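Local coordinates for uncharacterized protein XCC1541 (Xanthomonas campestris pv. campestris, PDB 2QJW) that is of unknown specific function but, as a putative alpha/beta hydrolase, probably hydrolyses a substrate not yet identified, at residues A[6-11]-A[65-70]; A[42-47]-A[57-62]; A[87-92]-A[113-118]; A[123-128]-A[150-155]. One frame throughout, in Å; residues are numbered along the deposited sequence.

Contact 1. Residues A[6-11]-A[65-70]; sequences HCILAH and EIARAA
Ile8 reaches from strand 6-10 into the flank of helix 56-71, and its terminal methyl CD1 does nearly all the touching. That methyl sits 3.5 Å from CA of Ala67, close enough to rest on the helix backbone itself, because an alanine puts no more than a methyl in the way. CG2 of Ile66 closes in on the same methyl at 3.8 Å, and CB of Ala70, one turn further along, lies 4.1 Å from Ile8 CD1. The side chain gets this far by staying extended: CG1 lies opposite the carbonyl carbon and chi2 is 167°, which carries CD1 straight out from the strand. A beta-branched isoleucine suits a strand, while the two alanines let the methyl reach the helix backbone, with the segment axes 9.8 Å apart at their closest.

Toward the start of the strand the packing is thinner. Here the partly exposed His6 meets the helix through a single pair, CD2 against CB of Ala70 at 3.7 Å, with the methyl oblique to the ring. The polar ends of this imidazole are engaged elsewhere, ND1 with Thr35 and NE2 with Glu37, so the neighbouring strand 35-37 and not the helix fixes its rotation. No hydrogen bond joins the two segments; the contact between them is van der Waals packing. Pro39 also touches Ile8 and Ile66, and Val76 touches Ile8 and Ala70. Helix and strand run almost exactly antiparallel, at 173°, the usual layering of a helix on the parallel central sheet of an alpha/beta-hydrolase fold.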
loop_
_atom_site.group_PDB
_atom_site.type_symbol
_atom_site.label_atom_id
_atom_site.label_comp_id
_atom_site.label_asym_id
_atom_site.label_seq_id
_atom_site.Cartn_x
_atom_site.Cartn_y
_atom_site.Cartn_z
ATOM N N HIS A 6 5.304 -16.557 15.829
ATOM C CA HIS A 6 4.588 -17.511 14.998
ATOM C C HIS A 6 3.472 -16.848 14.198
ATOM O O HIS A 6 2.725 -16.038 14.740
ATOM C CB HIS A 6 3.932 -18.497 15.924
ATOM C CG HIS A 6 3.307 -19.678 15.262
ATOM N ND1 HIS A 6 4.043 -20.603 14.556
ATOM C CD2 HIS A 6 2.015 -20.102 15.230
ATOM C CE1 HIS A 6 3.231 -21.558 14.147
ATOM N NE2 HIS A 6 1.999 -21.277 14.542
ATOM N N CYS A 7 3.373 -17.227 12.925
ATOM C CA CYS A 7 2.296 -16.736 12.035
ATOM C C CYS A 7 1.278 -17.836 11.759
ATOM O O CYS A 7 1.654 -18.966 11.465
ATOM C CB CYS A 7 2.863 -16.288 10.712
ATOM S SG CYS A 7 3.964 -14.903 10.791
ATOM N N ILE A 8 -0.000 -17.517 11.958
ATOM C CA ILE A 8 -1.091 -18.446 11.608
ATOM C C ILE A 8 -1.766 -17.855 10.402
ATOM O O ILE A 8 -2.227 -16.734 10.457
ATOM C CB ILE A 8 -2.056 -18.681 12.744
ATOM C CG1 ILE A 8 -1.342 -19.185 14.005
ATOM C CG2 ILE A 8 -3.154 -19.684 12.234
ATOM C CD1 ILE A 8 -2.084 -19.191 15.270
ATOM N N LEU A 9 -1.759 -18.574 9.273
ATOM C CA LEU A 9 -2.193 -18.090 7.953
ATOM C C LEU A 9 -3.464 -18.831 7.567
ATOM O O LEU A 9 -3.411 -20.052 7.372
ATOM C CB LEU A 9 -1.100 -18.374 6.940
ATOM C CG LEU A 9 0.290 -17.954 7.442
ATOM C CD1 LEU A 9 1.311 -18.497 6.501
ATOM C CD2 LEU A 9 0.385 -16.420 7.634
ATOM N N ALA A 10 -4.611 -18.140 7.488
ATOM C CA ALA A 10 -5.922 -18.776 7.274
ATOM C C ALA A 10 -6.454 -18.602 5.871
ATOM O O ALA A 10 -6.716 -17.482 5.430
ATOM C CB ALA A 10 -6.899 -18.167 8.244
ATOM N N HIS A 11 -6.603 -19.725 5.202
ATOM C CA HIS A 11 -7.118 -19.753 3.842
ATOM C C HIS A 11 -8.574 -19.356 3.714
ATOM O O HIS A 11 -9.329 -19.403 4.668
ATOM C CB HIS A 11 -6.854 -21.134 3.226
ATOM C CG HIS A 11 -7.759 -22.247 3.705
ATOM N ND1 HIS A 11 -9.106 -22.354 3.360
ATOM C CD2 HIS A 11 -7.507 -23.278 4.536
ATOM C CE1 HIS A 11 -9.613 -23.431 3.947
ATOM N NE2 HIS A 11 -8.672 -23.998 4.678
ATOM N N GLU A 65 -8.528 -21.702 19.008
ATOM C CA GLU A 65 -7.804 -22.720 19.760
ATOM C C GLU A 65 -6.346 -22.776 19.343
ATOM O O GLU A 65 -5.438 -22.861 20.183
ATOM C CB GLU A 65 -8.502 -24.067 19.573
ATOM C CG GLU A 65 -9.797 -24.109 20.415
ATOM C CD GLU A 65 -10.597 -25.418 20.296
ATOM O OE1 GLU A 65 -10.127 -26.380 19.658
ATOM O OE2 GLU A 65 -11.699 -25.466 20.873
ATOM N N ILE A 66 -6.105 -22.709 18.034
ATOM C CA ILE A 66 -4.775 -22.713 17.510
ATOM C C ILE A 66 -3.969 -21.466 17.905
ATOM O O ILE A 66 -2.763 -21.516 18.264
ATOM C CB ILE A 66 -4.817 -22.885 15.953
ATOM C CG1 ILE A 66 -5.354 -24.286 15.589
ATOM C CG2 ILE A 66 -3.476 -22.721 15.331
ATOM C CD1 ILE A 66 -5.660 -24.493 14.063
ATOM N N ALA A 67 -4.626 -20.303 17.856
ATOM C CA ALA A 67 -3.927 -19.078 18.247
ATOM C C ALA A 67 -3.610 -19.037 19.712
ATOM O O ALA A 67 -2.508 -18.619 20.097
ATOM C CB ALA A 67 -4.817 -17.880 17.841
ATOM N N ARG A 68 -4.571 -19.438 20.535
ATOM C CA ARG A 68 -4.372 -19.466 21.981
ATOM C C ARG A 68 -3.168 -20.323 22.309
ATOM O O ARG A 68 -2.277 -19.870 23.057
ATOM C CB ARG A 68 -5.685 -19.978 22.623
ATOM C CG ARG A 68 -5.736 -20.233 24.094
ATOM C CD ARG A 68 -5.564 -19.025 24.890
ATOM N NE ARG A 68 -6.619 -18.008 24.739
ATOM C CZ ARG A 68 -6.551 -16.819 25.334
ATOM N NH1 ARG A 68 -5.489 -16.503 26.095
ATOM N NH2 ARG A 68 -7.517 -15.934 25.148
ATOM N N ALA A 69 -3.098 -21.523 21.730
ATOM C CA ALA A 69 -1.961 -22.398 21.958
ATOM C C ALA A 69 -0.641 -21.719 21.609
ATOM O O ALA A 69 0.380 -21.831 22.307
ATOM C CB ALA A 69 -2.123 -23.718 21.131
ATOM N N ALA A 70 -0.641 -21.024 20.480
ATOM C CA ALA A 70 0.522 -20.356 20.026
ATOM C C ALA A 70 0.947 -19.213 20.958
ATOM O O ALA A 70 2.129 -18.991 21.169
ATOM C CB ALA A 70 0.332 -19.818 18.539
#

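Contact 2. Residues A[42-47]-A[57-62]; sequences TDLDAR and RGRLQR
Asp43 and Asp45, on the short helix 42-45, each pair with an arginine of helix 56-71, so that two bidentate salt bridges join the short helix to helix 56-71 of the alpha/beta-hydrolase fold. Arg62 meets Asp43 end-on: NH1 donates to OD1 and NH2 to OD2, the latter bond 2.8 Å long and almost straight at 177°. Arg59 takes Asp45 side-on instead, with NE 2.7 Å from OD1 and NH2 bonded to OD2. In both pairs the carboxylate lies nearly coplanar with the guanidinium and uses syn lone pairs, an arrangement that fixes the rotation of both groups.

Leu44 lies between the two bridges. Its CD1 stands over the centre of one face of the Arg62 guanidinium, 3.4 Å from NH1, and also lies 3.7 Å from C of Gly58. The glycine leaves the helix surface bare where the leucine enters, and CD2 of Leu44 comes within 4.0 Å of Gly58 CA.

In the second shell, Asp45 OD2 also accepts a hydrogen bond from the backbone N of Glu14, and Arg59 spends NH1 on the carbonyl of His11, while its side chain touches Leu83 and Ile87 on helix 83-92. The buried pair would probably stay ionised, each charge being matched by the other. Arg59 reaches its aspartate with a chain extended from CG to NE (chi2 -177°, chi3 175°), and its NH2 ends 2.8 Å from Asp45 OD2.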
loop_
_atom_site.group_PDB
_atom_site.type_symbol
_atom_site.label_atom_id
_atom_site.label_comp_id
_atom_site.label_asym_id
_atom_site.label_seq_id
_atom_site.Cartn_x
_atom_site.Cartn_y
_atom_site.Cartn_z
ATOM N N THR A 42 -11.107 -26.951 5.450
ATOM C CA THR A 42 -11.914 -27.402 4.320
ATOM C C THR A 42 -13.146 -28.186 4.788
ATOM O O THR A 42 -14.188 -28.119 4.145
ATOM C CB THR A 42 -11.082 -28.205 3.305
ATOM O OG1 THR A 42 -10.427 -29.296 3.948
ATOM C CG2 THR A 42 -10.010 -27.300 2.613
ATOM N N ASP A 43 -13.058 -28.891 5.907
ATOM C CA ASP A 43 -14.222 -29.641 6.408
ATOM C C ASP A 43 -15.324 -28.724 6.809
ATOM O O ASP A 43 -16.492 -28.972 6.538
ATOM C CB ASP A 43 -13.820 -30.565 7.606
ATOM C CG ASP A 43 -13.129 -29.844 8.741
ATOM O OD1 ASP A 43 -12.299 -28.924 8.483
ATOM O OD2 ASP A 43 -13.443 -30.171 9.930
ATOM N N LEU A 44 -14.958 -27.624 7.437
ATOM C CA LEU A 44 -15.896 -26.652 7.960
ATOM C C LEU A 44 -16.575 -25.916 6.827
ATOM O O LEU A 44 -17.818 -25.715 6.808
ATOM C CB LEU A 44 -15.163 -25.643 8.838
ATOM C CG LEU A 44 -14.555 -26.246 10.122
ATOM C CD1 LEU A 44 -13.472 -25.334 10.716
ATOM C CD2 LEU A 44 -15.651 -26.626 11.141
ATOM N N ASP A 45 -15.795 -25.579 5.839
ATOM C CA ASP A 45 -16.339 -24.814 4.682
ATOM C C ASP A 45 -17.384 -25.610 3.908
ATOM O O ASP A 45 -18.349 -25.000 3.388
ATOM C CB ASP A 45 -15.235 -24.378 3.736
ATOM C CG ASP A 45 -14.310 -23.348 4.363
ATOM O OD1 ASP A 45 -14.657 -22.833 5.423
ATOM O OD2 ASP A 45 -13.274 -23.043 3.723
ATOM N N ALA A 46 -17.209 -26.937 3.878
ATOM C CA ALA A 46 -18.139 -27.851 3.210
ATOM C C ALA A 46 -19.454 -28.021 3.976
ATOM O O ALA A 46 -20.390 -28.598 3.420
ATOM C CB ALA A 46 -17.458 -29.184 2.967
ATOM N N ARG A 47 -19.613 -27.465 5.153
ATOM C CA ARG A 47 -20.848 -27.666 5.928
ATOM C C ARG A 47 -21.938 -26.597 5.658
ATOM O O ARG A 47 -22.325 -25.784 6.494
ATOM C CB ARG A 47 -20.531 -27.773 7.394
ATOM C CG ARG A 47 -19.710 -29.041 7.671
ATOM C CD ARG A 47 -20.587 -30.342 7.676
ATOM N NE ARG A 47 -21.582 -30.238 8.707
ATOM C CZ ARG A 47 -21.349 -30.373 10.005
ATOM N NH1 ARG A 47 -20.167 -30.774 10.439
ATOM N NH2 ARG A 47 -22.343 -30.150 10.865
ATOM N N ARG A 57 -18.765 -20.395 12.620
ATOM C CA ARG A 57 -18.520 -20.475 14.047
ATOM C C ARG A 57 -17.412 -21.497 14.327
ATOM O O ARG A 57 -16.532 -21.243 15.139
ATOM C CB ARG A 57 -19.781 -20.876 14.792
ATOM C CG ARG A 57 -19.563 -21.007 16.283
ATOM N N GLY A 58 -17.464 -22.615 13.614
ATOM C CA GLY A 58 -16.465 -23.701 13.747
ATOM C C GLY A 58 -15.087 -23.232 13.326
ATOM O O GLY A 58 -14.080 -23.552 13.949
ATOM N N ARG A 59 -15.058 -22.431 12.267
ATOM C CA ARG A 59 -13.811 -21.833 11.799
ATOM C C ARG A 59 -13.240 -20.926 12.827
ATOM O O ARG A 59 -12.060 -20.979 13.144
ATOM C CB ARG A 59 -14.026 -21.020 10.525
ATOM C CG ARG A 59 -13.521 -21.623 9.307
ATOM C CD ARG A 59 -13.736 -20.647 8.132
ATOM N NE ARG A 59 -13.192 -21.061 6.888
ATOM C CZ ARG A 59 -12.110 -20.575 6.292
ATOM N NH1 ARG A 59 -11.337 -19.674 6.880
ATOM N NH2 ARG A 59 -11.802 -21.056 5.116
ATOM N N LEU A 60 -14.085 -20.071 13.403
ATOM C CA LEU A 60 -13.662 -19.179 14.442
ATOM C C LEU A 60 -13.107 -19.946 15.649
ATOM O O LEU A 60 -12.081 -19.567 16.220
ATOM C CB LEU A 60 -14.817 -18.267 14.948
ATOM C CG LEU A 60 -15.299 -17.252 13.914
ATOM C CD1 LEU A 60 -16.780 -16.777 14.180
ATOM C CD2 LEU A 60 -14.383 -16.091 13.854
ATOM N N GLN A 61 -13.826 -20.983 16.070
ATOM C CA GLN A 61 -13.391 -21.763 17.251
ATOM C C GLN A 61 -12.098 -22.494 16.971
ATOM O O GLN A 61 -11.213 -22.491 17.837
ATOM C CB GLN A 61 -14.477 -22.751 17.670
ATOM C CG GLN A 61 -14.077 -23.617 18.875
ATOM C CD GLN A 61 -13.971 -22.823 20.164
ATOM O OE1 GLN A 61 -14.650 -21.798 20.329
ATOM N NE2 GLN A 61 -13.138 -23.294 21.093
ATOM N N ARG A 62 -11.944 -23.049 15.780
ATOM C CA ARG A 62 -10.727 -23.791 15.479
ATOM C C ARG A 62 -9.523 -22.835 15.482
ATOM O O ARG A 62 -8.456 -23.149 16.054
ATOM C CB ARG A 62 -10.853 -24.500 14.177
ATOM C CG ARG A 62 -9.623 -25.277 13.757
ATOM C CD ARG A 62 -9.815 -26.115 12.562
ATOM N NE ARG A 62 -10.816 -27.155 12.810
ATOM C CZ ARG A 62 -11.372 -27.853 11.826
ATOM N NH1 ARG A 62 -10.983 -27.690 10.573
ATOM N NH2 ARG A 62 -12.308 -28.752 12.095
#

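Contact 3. Residues A[87-92]-A[113-118]; sequences IAAQVS and PALDAA
The helix that follows the probable nucleophile elbow of this alpha/beta hydrolase, 83-92, is bordered along its last turn by an extended loop, 113-118, on the way from strand 99-103 to strand 122-127. Two polar side chains hold the loop, one at each end. Near its start, Gln90 sends NE2 to the carbonyl O of Ala114, 2.9 Å away. The bond is bent, 145° at the hydrogen, and the donor stands well above the carbonyl plane. Although its CB is directed away from the loop, Gln90 folds back at chi2 (-65°) to bring the amide round; a glutamine is long and flexible enough for this.

At the other end Ser92 receives the backbone N-H of Ala118 on OG, 3.0 Å and nearly straight at 175°. The same hydroxyl gives its own proton to the carbonyl of Ala89 one turn earlier, with OG 2.7 Å from Ala89 O, so its rotation is settled by two bonds. A serine is short enough to return to its own helix and still serve the loop.

Between these points the backbones come close, with CA of Ala89 4.7 Å from CA of Ala117, and small residues make this possible. CB of Ala89 packs 3.6 Å from CD1 of Leu115 and lies 3.2 Å from the carbonyl O of Asp116. Asp116 also forms a salt bridge with Arg145 of helix 135-145. Ala89 and Ala117 both touch Leu100 of strand 99-103, while the opposite flank of the helix, through Ile87, packs on Leu60 and Leu63 of helix 56-71.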
loop_
_atom_site.group_PDB
_atom_site.type_symbol
_atom_site.label_atom_id
_atom_site.label_comp_id
_atom_site.label_asym_id
_atom_site.label_seq_id
_atom_site.Cartn_x
_atom_site.Cartn_y
_atom_site.Cartn_z
ATOM N N ILE A 87 -11.982 -14.395 9.899
ATOM C CA ILE A 87 -11.816 -15.090 11.194
ATOM C C ILE A 87 -10.534 -14.666 11.942
ATOM O O ILE A 87 -10.500 -14.632 13.168
ATOM C CB ILE A 87 -11.914 -16.625 11.066
ATOM C CG1 ILE A 87 -10.835 -17.221 10.171
ATOM C CG2 ILE A 87 -13.327 -17.002 10.592
ATOM C CD1 ILE A 87 -10.737 -18.745 10.285
ATOM N N ALA A 88 -9.485 -14.286 11.205
ATOM C CA ALA A 88 -8.263 -13.800 11.836
ATOM C C ALA A 88 -8.579 -12.558 12.613
ATOM O O ALA A 88 -8.198 -12.376 13.756
ATOM C CB ALA A 88 -7.167 -13.561 10.756
ATOM N N ALA A 89 -9.316 -11.640 11.994
ATOM C CA ALA A 89 -9.697 -10.425 12.663
ATOM C C ALA A 89 -10.554 -10.672 13.907
ATOM O O ALA A 89 -10.257 -10.152 14.952
ATOM C CB ALA A 89 -10.397 -9.474 11.650
ATOM N N GLN A 90 -11.542 -11.514 13.801
ATOM C CA GLN A 90 -12.419 -11.793 14.942
ATOM C C GLN A 90 -11.615 -12.458 16.091
ATOM O O GLN A 90 -11.789 -12.069 17.253
ATOM C CB GLN A 90 -13.629 -12.656 14.561
ATOM C CG GLN A 90 -14.543 -12.047 13.536
ATOM C CD GLN A 90 -15.242 -10.786 14.023
ATOM O OE1 GLN A 90 -15.309 -10.491 15.209
ATOM N NE2 GLN A 90 -15.772 -10.046 13.098
ATOM N N VAL A 91 -10.706 -13.366 15.726
ATOM C CA VAL A 91 -9.912 -14.067 16.730
ATOM C C VAL A 91 -8.969 -13.125 17.432
ATOM O O VAL A 91 -8.697 -13.312 18.618
ATOM C CB VAL A 91 -9.205 -15.319 16.124
ATOM C CG1 VAL A 91 -8.095 -15.890 17.069
ATOM C CG2 VAL A 91 -10.289 -16.351 15.790
ATOM N N SER A 92 -8.482 -12.053 16.770
ATOM C CA SER A 92 -7.596 -11.120 17.443
ATOM C C SER A 92 -8.251 -10.433 18.657
ATOM O O SER A 92 -7.539 -9.939 19.506
ATOM C CB SER A 92 -7.078 -10.026 16.499
ATOM O OG SER A 92 -8.087 -9.109 16.107
ATOM N N PRO A 113 -21.378 -11.434 13.212
ATOM C CA PRO A 113 -20.878 -10.093 13.479
ATOM C C PRO A 113 -20.065 -9.470 12.331
ATOM O O PRO A 113 -19.380 -10.183 11.570
ATOM C CB PRO A 113 -19.989 -10.289 14.703
ATOM C CG PRO A 113 -20.516 -11.518 15.364
ATOM C CD PRO A 113 -21.017 -12.381 14.284
ATOM N N ALA A 114 -20.230 -8.170 12.180
ATOM C CA ALA A 114 -19.452 -7.386 11.239
ATOM C C ALA A 114 -17.975 -7.508 11.604
ATOM O O ALA A 114 -17.584 -7.835 12.740
ATOM C CB ALA A 114 -19.875 -5.949 11.300
ATOM N N LEU A 115 -17.161 -7.301 10.587
ATOM C CA LEU A 115 -15.723 -7.361 10.762
ATOM C C LEU A 115 -15.287 -6.412 11.835
ATOM O O LEU A 115 -15.679 -5.269 11.845
ATOM C CB LEU A 115 -15.042 -6.949 9.478
ATOM C CG LEU A 115 -13.499 -7.081 9.362
ATOM C CD1 LEU A 115 -13.011 -8.555 9.363
ATOM C CD2 LEU A 115 -13.019 -6.314 8.174
ATOM N N ASP A 116 -14.430 -6.908 12.749
ATOM C CA ASP A 116 -13.799 -6.096 13.791
ATOM C C ASP A 116 -12.469 -6.749 14.095
ATOM O O ASP A 116 -12.239 -7.880 13.741
ATOM C CB ASP A 116 -14.703 -5.974 15.016
ATOM C CG ASP A 116 -14.322 -4.853 15.947
ATOM O OD1 ASP A 116 -13.587 -3.958 15.572
ATOM O OD2 ASP A 116 -14.887 -4.850 17.056
ATOM N N ALA A 117 -11.627 -6.024 14.819
ATOM C CA ALA A 117 -10.284 -6.443 15.106
ATOM C C ALA A 117 -9.756 -5.743 16.361
ATOM O O ALA A 117 -10.188 -4.654 16.705
ATOM C CB ALA A 117 -9.373 -6.151 13.908
ATOM N N ALA A 118 -8.756 -6.363 16.975
ATOM C CA ALA A 118 -8.043 -5.764 18.091
ATOM C C ALA A 118 -7.337 -4.514 17.608
ATOM O O ALA A 118 -6.980 -4.368 16.425
ATOM C CB ALA A 118 -7.016 -6.755 18.582
#

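Contact 4. Residues A[123-128]-A[150-155]; sequences SIVHAW and LLVDDG
Strands 122-127 and 148-152 are the two parallel strands of a beta-alpha-beta unit whose connecting helix is 135-145, and they meet here through a regular hydrogen-bond ladder. Leu150 N bonds to Ile124 O, His126 N to Leu150 O at 2.8 Å, Val152 N to His126 O, and Trp128 N to Val152 O at 2.9 Å.

Val125, Leu150 and Val152 share one face of the sheet, where the beta-branched valines suit a strand; CG2 of Val125 lies 4.2 Å from CD2 of Leu150. On the other face are His126 and Leu151, the methyl CD2 of Leu151 lying 4.1 Å from His126 CB. The imidazole of His126 turns to another partner, NE2 bonding to the carbonyl of Ile133.

On the face that carries His126, Leu151 also packs against the Trp128 indole. CB of Leu151 lies over one face of the ring, 3.6 Å from Trp128 CE2, in a CH-pi contact offset toward the rim, while Leu151 CD1, with CG opposite the carbonyl carbon and beside the backbone N (chi1 -68°), reaches Trp128 CH2 at 3.7 Å. The large flat ring gives the leucine a broad surface to cross at about a right angle. NE1 of Trp128 donates to Ala147 O of the second subunit, and Leu150 and Leu151 pair antiparallel with a strand of that subunit. The outermost strand of an alpha/beta-hydrolase sheet thus becomes a dimer edge, across which the sheet continues.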
loop_
_atom_site.group_PDB
_atom_site.type_symbol
_atom_site.label_atom_id
_atom_site.label_comp_id
_atom_site.label_asym_id
_atom_site.label_seq_id
_atom_site.Cartn_x
_atom_site.Cartn_y
_atom_site.Cartn_z
ATOM N N SER A 123 -2.543 -4.431 8.611
ATOM C CA SER A 123 -2.158 -4.148 7.236
ATOM C C SER A 123 -3.093 -4.932 6.334
ATOM O O SER A 123 -3.266 -6.116 6.544
ATOM C CB SER A 123 -0.715 -4.490 6.998
ATOM O OG SER A 123 -0.326 -4.274 5.676
ATOM N N ILE A 124 -3.665 -4.253 5.338
ATOM C CA ILE A 124 -4.690 -4.803 4.473
ATOM C C ILE A 124 -4.221 -4.667 3.044
ATOM O O ILE A 124 -3.682 -3.624 2.656
ATOM C CB ILE A 124 -6.055 -4.053 4.655
ATOM C CG1 ILE A 124 -6.509 -4.036 6.122
ATOM C CG2 ILE A 124 -7.134 -4.627 3.723
ATOM C CD1 ILE A 124 -7.573 -2.974 6.361
ATOM N N VAL A 125 -4.460 -5.706 2.264
ATOM C CA VAL A 125 -4.321 -5.668 0.788
ATOM C C VAL A 125 -5.709 -5.924 0.220
ATOM O O VAL A 125 -6.260 -6.970 0.474
ATOM C CB VAL A 125 -3.292 -6.634 0.188
ATOM C CG1 VAL A 125 -3.216 -6.503 -1.337
ATOM C CG2 VAL A 125 -1.945 -6.339 0.832
ATOM N N HIS A 126 -6.260 -4.937 -0.524
ATOM C CA HIS A 126 -7.555 -5.146 -1.175
ATOM C C HIS A 126 -7.498 -4.795 -2.626
ATOM O O HIS A 126 -6.632 -4.089 -3.115
ATOM C CB HIS A 126 -8.604 -4.312 -0.481
ATOM C CG HIS A 126 -9.981 -4.774 -0.737
ATOM N ND1 HIS A 126 -10.422 -5.985 -0.283
ATOM C CD2 HIS A 126 -11.015 -4.189 -1.385
ATOM C CE1 HIS A 126 -11.681 -6.143 -0.683
ATOM N NE2 HIS A 126 -12.044 -5.072 -1.364
ATOM N N ALA A 127 -8.435 -5.405 -3.353
ATOM C CA ALA A 127 -8.570 -5.239 -4.823
ATOM C C ALA A 127 -9.517 -4.105 -5.171
ATOM O O ALA A 127 -10.678 -4.129 -4.737
ATOM C CB ALA A 127 -9.084 -6.548 -5.393
ATOM N N TRP A 128 -9.069 -3.159 -5.996
ATOM C CA TRP A 128 -9.935 -2.119 -6.469
ATOM C C TRP A 128 -11.207 -2.710 -7.096
ATOM O O TRP A 128 -12.273 -2.060 -6.941
ATOM C CB TRP A 128 -9.240 -1.298 -7.564
ATOM C CG TRP A 128 -8.334 -0.222 -7.111
ATOM C CD1 TRP A 128 -7.039 -0.079 -7.435
ATOM C CD2 TRP A 128 -8.663 0.896 -6.282
ATOM N NE1 TRP A 128 -6.514 1.041 -6.843
ATOM C CE2 TRP A 128 -7.497 1.679 -6.155
ATOM C CE3 TRP A 128 -9.849 1.353 -5.669
ATOM C CZ2 TRP A 128 -7.470 2.820 -5.445
ATOM C CZ3 TRP A 128 -9.801 2.537 -4.961
ATOM C CH2 TRP A 128 -8.623 3.247 -4.855
ATOM N N LEU A 150 -3.422 -1.113 1.270
ATOM C CA LEU A 150 -2.877 -1.181 -0.112
ATOM C C LEU A 150 -3.949 -1.665 -1.054
ATOM O O LEU A 150 -4.515 -2.724 -0.820
ATOM C CB LEU A 150 -1.680 -2.135 -0.219
ATOM C CG LEU A 150 -1.043 -2.296 -1.579
ATOM C CD1 LEU A 150 -0.337 -0.991 -1.910
ATOM C CD2 LEU A 150 -0.047 -3.458 -1.595
ATOM N N LEU A 151 -4.267 -0.805 -2.005
ATOM C CA LEU A 151 -5.259 -1.078 -3.054
ATOM C C LEU A 151 -4.492 -1.329 -4.326
ATOM O O LEU A 151 -3.717 -0.494 -4.780
ATOM C CB LEU A 151 -6.260 0.100 -3.164
ATOM C CG LEU A 151 -7.176 0.260 -1.953
ATOM C CD1 LEU A 151 -7.466 1.700 -1.676
ATOM C CD2 LEU A 151 -8.433 -0.583 -2.181
ATOM N N VAL A 152 -4.848 -2.441 -4.943
ATOM C CA VAL A 152 -4.212 -2.887 -6.187
ATOM C C VAL A 152 -5.223 -3.126 -7.306
ATOM O O VAL A 152 -6.409 -3.364 -7.057
ATOM C CB VAL A 152 -3.376 -4.179 -5.992
ATOM C CG1 VAL A 152 -2.254 -3.976 -4.966
ATOM C CG2 VAL A 152 -4.236 -5.343 -5.525
ATOM N N ASP A 153 -4.726 -2.993 -8.519
ATOM C CA ASP A 153 -5.549 -3.185 -9.731
ATOM C C ASP A 153 -5.781 -4.633 -10.009
ATOM O O ASP A 153 -5.005 -5.255 -10.743
ATOM C CB ASP A 153 -4.858 -2.496 -10.892
ATOM C CG ASP A 153 -5.649 -2.610 -12.201
ATOM O OD1 ASP A 153 -6.834 -2.969 -12.093
ATOM O OD2 ASP A 153 -5.065 -2.244 -13.245
ATOM N N ASP A 154 -6.795 -5.196 -9.352
ATOM C CA ASP A 154 -7.034 -6.640 -9.442
ATOM C C ASP A 154 -8.479 -6.851 -8.976
ATOM O O ASP A 154 -9.150 -5.933 -8.499
ATOM C CB ASP A 154 -6.035 -7.457 -8.578
ATOM C CG ASP A 154 -5.717 -8.819 -9.134
ATOM O OD1 ASP A 154 -6.506 -9.441 -9.867
ATOM O OD2 ASP A 154 -4.605 -9.332 -8.882
ATOM N N GLY A 155 -8.938 -8.095 -9.068
ATOM C CA GLY A 155 -10.176 -8.532 -8.465
ATOM C C GLY A 155 -9.963 -9.290 -7.171
ATOM O O GLY A 155 -8.827 -9.400 -6.668
#

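Contacts 1, 2 and 3 form one connected body, whereas contact 4 stands apart at the dimer edge. Helix 56-71 serves both contact 1 and contact 2, and His11 O lies 3.0 Å from Arg59 NH1 in a probable hydrogen bond between them. Contact 3 joins them through packing: Leu60 CD2 is 3.5 Å from Ile87 CG2, and Ala67 CB is 3.9 Å from Val91 CG1. Contact 4 shares the sheet with contact 1, yet their centres are about 24 Å apart, on opposite sides of the chain's centre. A probable catalytic triad of Ser82, Asp130 and His156 is touched by His126 of contact 4, while Arg59 of contact 2 touches the probable nucleophile elbow.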